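Local coordinates for angiopoietin-related protein 6 (Homo sapiens, PDB 6Y43) that probably acts as a secreted angiopoietin-like signalling factor and carries a fibrinogen-like globular domain that binds calcium, at residues D154-S157 with N161-L164; L164-R167 with W171-A174. All coordinates share one frame; numbering follows the deposited sequence.

Contact 1 of 2, residues D154-S157 with N161-L164; sequences DRDS and NCAL. With CA (calcium ion), chain B.
D154 and D156 reach across a calcium-binding loop of the fibrinogen C-terminal domain to N161 and C162, where the chain turns into helix 162-166. D154 is bidentate, OD1 and OD2 each 2.5 Å from calcium, whereas D156 gives the ion OD1 alone, at 2.3 Å. Waters 2 and 3 and the carbonyls of Y158 and G160 complete the site, and water 2 also donates to D156 O. The loop braces itself with an Asx turn, D156 N donating to D154 OD1. D154 CG lies anti to the backbone N (chi1 178°), which sets OD2 against N161, 3.5 Å from its CA. N161 is the N-cap: its OD1 accepts from L164 N, a donor well above the amide plane, while ND2 donates to V151 O. D156 divides its carboxylate: OD1 serves the ion, while D156 OD2 accepts from C162 N at 2.9 Å, nearly along the C-O axis, linking the metal site to the first turn of the helix. C162, in disulfide with C175, sets SG 3.2 Å from D156 OD2, and water 1 donates to this same oxygen while accepting from A163 N.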
loop_
_atom_site.group_PDB
_atom_site.type_symbol
_atom_site.label_atom_id
_atom_site.label_comp_id
_atom_site.label_asym_id
_atom_site.label_seq_id
_atom_site.Cartn_x
_atom_site.Cartn_y
_atom_site.Cartn_z
ATOM N N ASP A 154 14.475 -4.339 13.229
ATOM C CA ASP A 154 15.390 -4.145 12.104
ATOM C C ASP A 154 15.686 -5.504 11.489
ATOM O O ASP A 154 16.500 -6.273 11.999
ATOM C CB ASP A 154 16.663 -3.444 12.564
ATOM C CG ASP A 154 17.688 -3.247 11.444
ATOM O OD1 ASP A 154 17.496 -3.803 10.337
ATOM O OD2 ASP A 154 18.689 -2.552 11.702
ATOM N N ARG A 155 15.017 -5.798 10.381
ATOM C CA ARG A 155 15.190 -7.029 9.628
ATOM C C ARG A 155 15.759 -6.763 8.246
ATOM O O ARG A 155 15.723 -7.639 7.380
ATOM C CB ARG A 155 13.853 -7.741 9.497
ATOM C CG ARG A 155 13.297 -8.069 10.824
ATOM C CD ARG A 155 11.818 -8.306 10.788
ATOM N NE ARG A 155 11.439 -8.947 12.039
ATOM C CZ ARG A 155 10.213 -8.974 12.522
ATOM N NH1 ARG A 155 9.222 -8.387 11.854
ATOM N NH2 ARG A 155 9.986 -9.596 13.670
ATOM N N ASP A 156 16.231 -5.550 8.014
ATOM C CA ASP A 156 16.607 -5.159 6.671
ATOM C C ASP A 156 18.011 -5.677 6.350
ATOM O O ASP A 156 18.652 -6.412 7.117
ATOM C CB ASP A 156 16.484 -3.643 6.517
ATOM C CG ASP A 156 17.437 -2.864 7.413
ATOM O OD1 ASP A 156 18.626 -3.254 7.548
ATOM O OD2 ASP A 156 17.017 -1.812 7.942
ATOM N N SER A 157 18.484 -5.301 5.172
ATOM C CA SER A 157 19.787 -5.738 4.680
ATOM C C SER A 157 20.820 -4.624 4.729
ATOM O O SER A 157 21.831 -4.683 4.031
ATOM C CB SER A 157 19.636 -6.281 3.262
ATOM O OG SER A 157 18.838 -7.459 3.274
ATOM N N ASN A 161 19.834 0.992 10.544
ATOM C CA ASN A 161 18.398 0.764 10.748
ATOM C C ASN A 161 17.619 1.619 9.745
ATOM O O ASN A 161 17.373 2.807 9.976
ATOM C CB ASN A 161 18.016 1.104 12.191
ATOM C CG ASN A 161 16.577 0.721 12.519
ATOM O OD1 ASN A 161 15.693 0.684 11.649
ATOM N ND2 ASN A 161 16.322 0.489 13.786
ATOM N N CYS A 162 17.199 1.001 8.637
ATOM C CA CYS A 162 16.552 1.779 7.584
ATOM C C CYS A 162 15.328 2.533 8.095
ATOM O O CYS A 162 15.128 3.709 7.763
ATOM C CB CYS A 162 16.140 0.876 6.427
ATOM S SG CYS A 162 17.500 0.203 5.510
ATOM N N ALA A 163 14.497 1.872 8.906
ATOM C CA ALA A 163 13.269 2.497 9.397
ATOM C C ALA A 163 13.558 3.723 10.255
ATOM O O ALA A 163 12.769 4.677 10.280
ATOM C CB ALA A 163 12.477 1.472 10.207
ATOM N N LEU A 164 14.654 3.686 11.019
ATOM C CA LEU A 164 15.040 4.822 11.851
ATOM C C LEU A 164 15.283 6.058 11.003
ATOM O O LEU A 164 14.954 7.180 11.411
ATOM C CB LEU A 164 16.306 4.475 12.638
ATOM C CG LEU A 164 16.908 5.525 13.575
ATOM C CD1 LEU A 164 15.969 5.815 14.718
ATOM C CD2 LEU A 164 18.255 5.034 14.093
HETATM CA CA CA B . 19.799 -3.154 9.521
HETATM O O HOH W 1 14.585 -1.051 9.163
HETATM O O HOH W 2 20.079 -5.514 9.162
HETATM O O HOH W 3 21.568 -3.438 11.172
#

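Contact 2 of 2, residues L164-R167 with W171-A174; sequences LYQR and WYHA
The amide of Q166 is inclined 38° to the phenol ring of Y172, neither stacked on it nor square to it. Q166 extends beyond CG and lays its amide against the CD1-CE1 side of the ring. Nearer the backbone, Q166 CB rests 3.5 Å from Y172 OH and 4.0 Å from Y172 CZ. Y172 CG is anti to its carbonyl carbon (chi1 -73°), and from there the ring runs lengthwise to the end of the helix, bringing Y172 OH 3.7 Å from Q166 C. The hydroxyl hydrogen-bonds to N179 OD1 and accepts from G168 N, two bonds that fix the buried phenol by its far end. A phenylalanine here would lack the hydroxyl and would probably leave G168 N and N179 OD1 without this mate and a gap beside Q166 CB. R167, with positive phi (77°), takes the chain out of the helix and folds its side chain back, NH1 donating to L164 O at 2.9 Å in the carbonyl plane. The ring of Y172 lies against helix 162-166, touching C162 and A163. Segment 171-174 belongs to the long loop between that helix and strand 212-219, and C175 and A176 of the same loop pack on Q166.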
loop_
_atom_site.group_PDB
_atom_site.type_symbol
_atom_site.label_atom_id
_atom_site.label_comp_id
_atom_site.label_asym_id
_atom_site.label_seq_id
_atom_site.Cartn_x
_atom_site.Cartn_y
_atom_site.Cartn_z
ATOM N N LEU A 164 14.654 3.686 11.019
ATOM C CA LEU A 164 15.040 4.822 11.851
ATOM C C LEU A 164 15.283 6.058 11.003
ATOM O O LEU A 164 14.954 7.180 11.411
ATOM C CB LEU A 164 16.306 4.475 12.638
ATOM C CG LEU A 164 16.908 5.525 13.575
ATOM C CD1 LEU A 164 15.969 5.815 14.718
ATOM C CD2 LEU A 164 18.255 5.034 14.093
ATOM N N TYR A 165 15.877 5.873 9.829
ATOM C CA TYR A 165 16.205 7.010 8.985
ATOM C C TYR A 165 15.108 7.333 7.985
ATOM O O TYR A 165 14.894 8.510 7.684
ATOM C CB TYR A 165 17.506 6.757 8.222
ATOM C CG TYR A 165 18.683 6.407 9.115
ATOM C CD1 TYR A 165 19.213 7.333 9.995
ATOM C CD2 TYR A 165 19.240 5.148 9.071
ATOM C CE1 TYR A 165 20.290 7.006 10.814
ATOM C CE2 TYR A 165 20.317 4.808 9.886
ATOM C CZ TYR A 165 20.828 5.741 10.754
ATOM O OH TYR A 165 21.893 5.394 11.558
ATOM N N GLN A 166 14.426 6.325 7.431
ATOM C CA GLN A 166 13.423 6.591 6.400
ATOM C C GLN A 166 12.004 6.608 6.940
ATOM O O GLN A 166 11.098 7.034 6.220
ATOM C CB GLN A 166 13.552 5.570 5.280
ATOM C CG GLN A 166 14.900 5.671 4.599
ATOM C CD GLN A 166 14.886 5.040 3.249
ATOM O OE1 GLN A 166 14.953 5.714 2.229
ATOM N NE2 GLN A 166 14.804 3.719 3.232
ATOM N N ARG A 167 11.803 6.203 8.200
ATOM C CA ARG A 167 10.663 6.527 9.062
ATOM C C ARG A 167 9.389 5.757 8.748
ATOM O O ARG A 167 8.355 6.077 9.312
ATOM C CB ARG A 167 10.344 8.028 9.036
ATOM C CG ARG A 167 11.539 8.956 9.150
ATOM C CD ARG A 167 12.329 8.749 10.425
ATOM N NE ARG A 167 11.547 9.105 11.594
ATOM C CZ ARG A 167 12.002 9.106 12.843
ATOM N NH1 ARG A 167 13.258 8.755 13.104
ATOM N NH2 ARG A 167 11.188 9.450 13.838
ATOM N N TRP A 171 9.310 -3.148 3.779
ATOM C CA TRP A 171 10.163 -4.281 3.440
ATOM C C TRP A 171 11.533 -3.752 3.007
ATOM O O TRP A 171 11.983 -3.909 1.869
ATOM C CB TRP A 171 9.501 -5.120 2.358
ATOM C CG TRP A 171 8.066 -5.528 2.669
ATOM C CD1 TRP A 171 7.655 -6.635 3.364
ATOM C CD2 TRP A 171 6.868 -4.830 2.298
ATOM N NE1 TRP A 171 6.283 -6.677 3.431
ATOM C CE2 TRP A 171 5.780 -5.584 2.780
ATOM C CE3 TRP A 171 6.606 -3.649 1.584
ATOM C CZ2 TRP A 171 4.455 -5.194 2.585
ATOM C CZ3 TRP A 171 5.287 -3.269 1.406
ATOM C CH2 TRP A 171 4.232 -4.044 1.903
ATOM N N TYR A 172 12.164 -3.036 3.929
ATOM C CA TYR A 172 13.415 -2.359 3.612
ATOM C C TYR A 172 14.492 -3.351 3.179
ATOM O O TYR A 172 14.606 -4.465 3.707
ATOM C CB TYR A 172 13.900 -1.513 4.804
ATOM C CG TYR A 172 13.092 -0.234 5.051
ATOM C CD1 TYR A 172 13.041 0.788 4.109
ATOM C CD2 TYR A 172 12.405 -0.045 6.243
ATOM C CE1 TYR A 172 12.306 1.933 4.335
ATOM C CE2 TYR A 172 11.677 1.098 6.475
ATOM C CZ TYR A 172 11.651 2.112 5.514
ATOM O OH TYR A 172 10.906 3.262 5.759
ATOM N N HIS A 173 15.302 -2.897 2.206
ATOM C CA HIS A 173 16.442 -3.620 1.668
ATOM C C HIS A 173 17.664 -2.907 2.181
ATOM O O HIS A 173 18.017 -3.054 3.374
ATOM C CB HIS A 173 16.346 -3.648 0.133
ATOM C CG HIS A 173 17.348 -4.544 -0.533
ATOM N ND1 HIS A 173 17.075 -5.199 -1.712
ATOM C CD2 HIS A 173 18.619 -4.874 -0.202
ATOM C CE1 HIS A 173 18.134 -5.911 -2.074
ATOM N NE2 HIS A 173 19.086 -5.726 -1.176
ATOM N N ALA A 174 18.329 -2.065 1.384
ATOM C CA ALA A 174 19.504 -1.315 1.834
ATOM C C ALA A 174 19.668 0.024 1.105
ATOM O O ALA A 174 20.675 0.270 0.431
ATOM C CB ALA A 174 20.760 -2.169 1.656
#

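Overall arrangement
Contacts 1 and 2 share helix 162-166 and L164, and their centres lie about 5 Å apart. Contact 1 is the outer, partly buried one, joining the start of the helix to the calcium loop through carboxylates, metal bonds and water. Contact 2 lies deeper, against the end of the helix, and relies on side-chain packing between two buried residues, so charged metal chemistry at the rim gives way to an uncharged amide and phenol inside. The two meet directly: C162 CB packs 3.5 Å from Y172 CG, and S157 N probably donates to H173 O. Loops 154-157 and 171-174 are thereby joined to each other as well as to the helix.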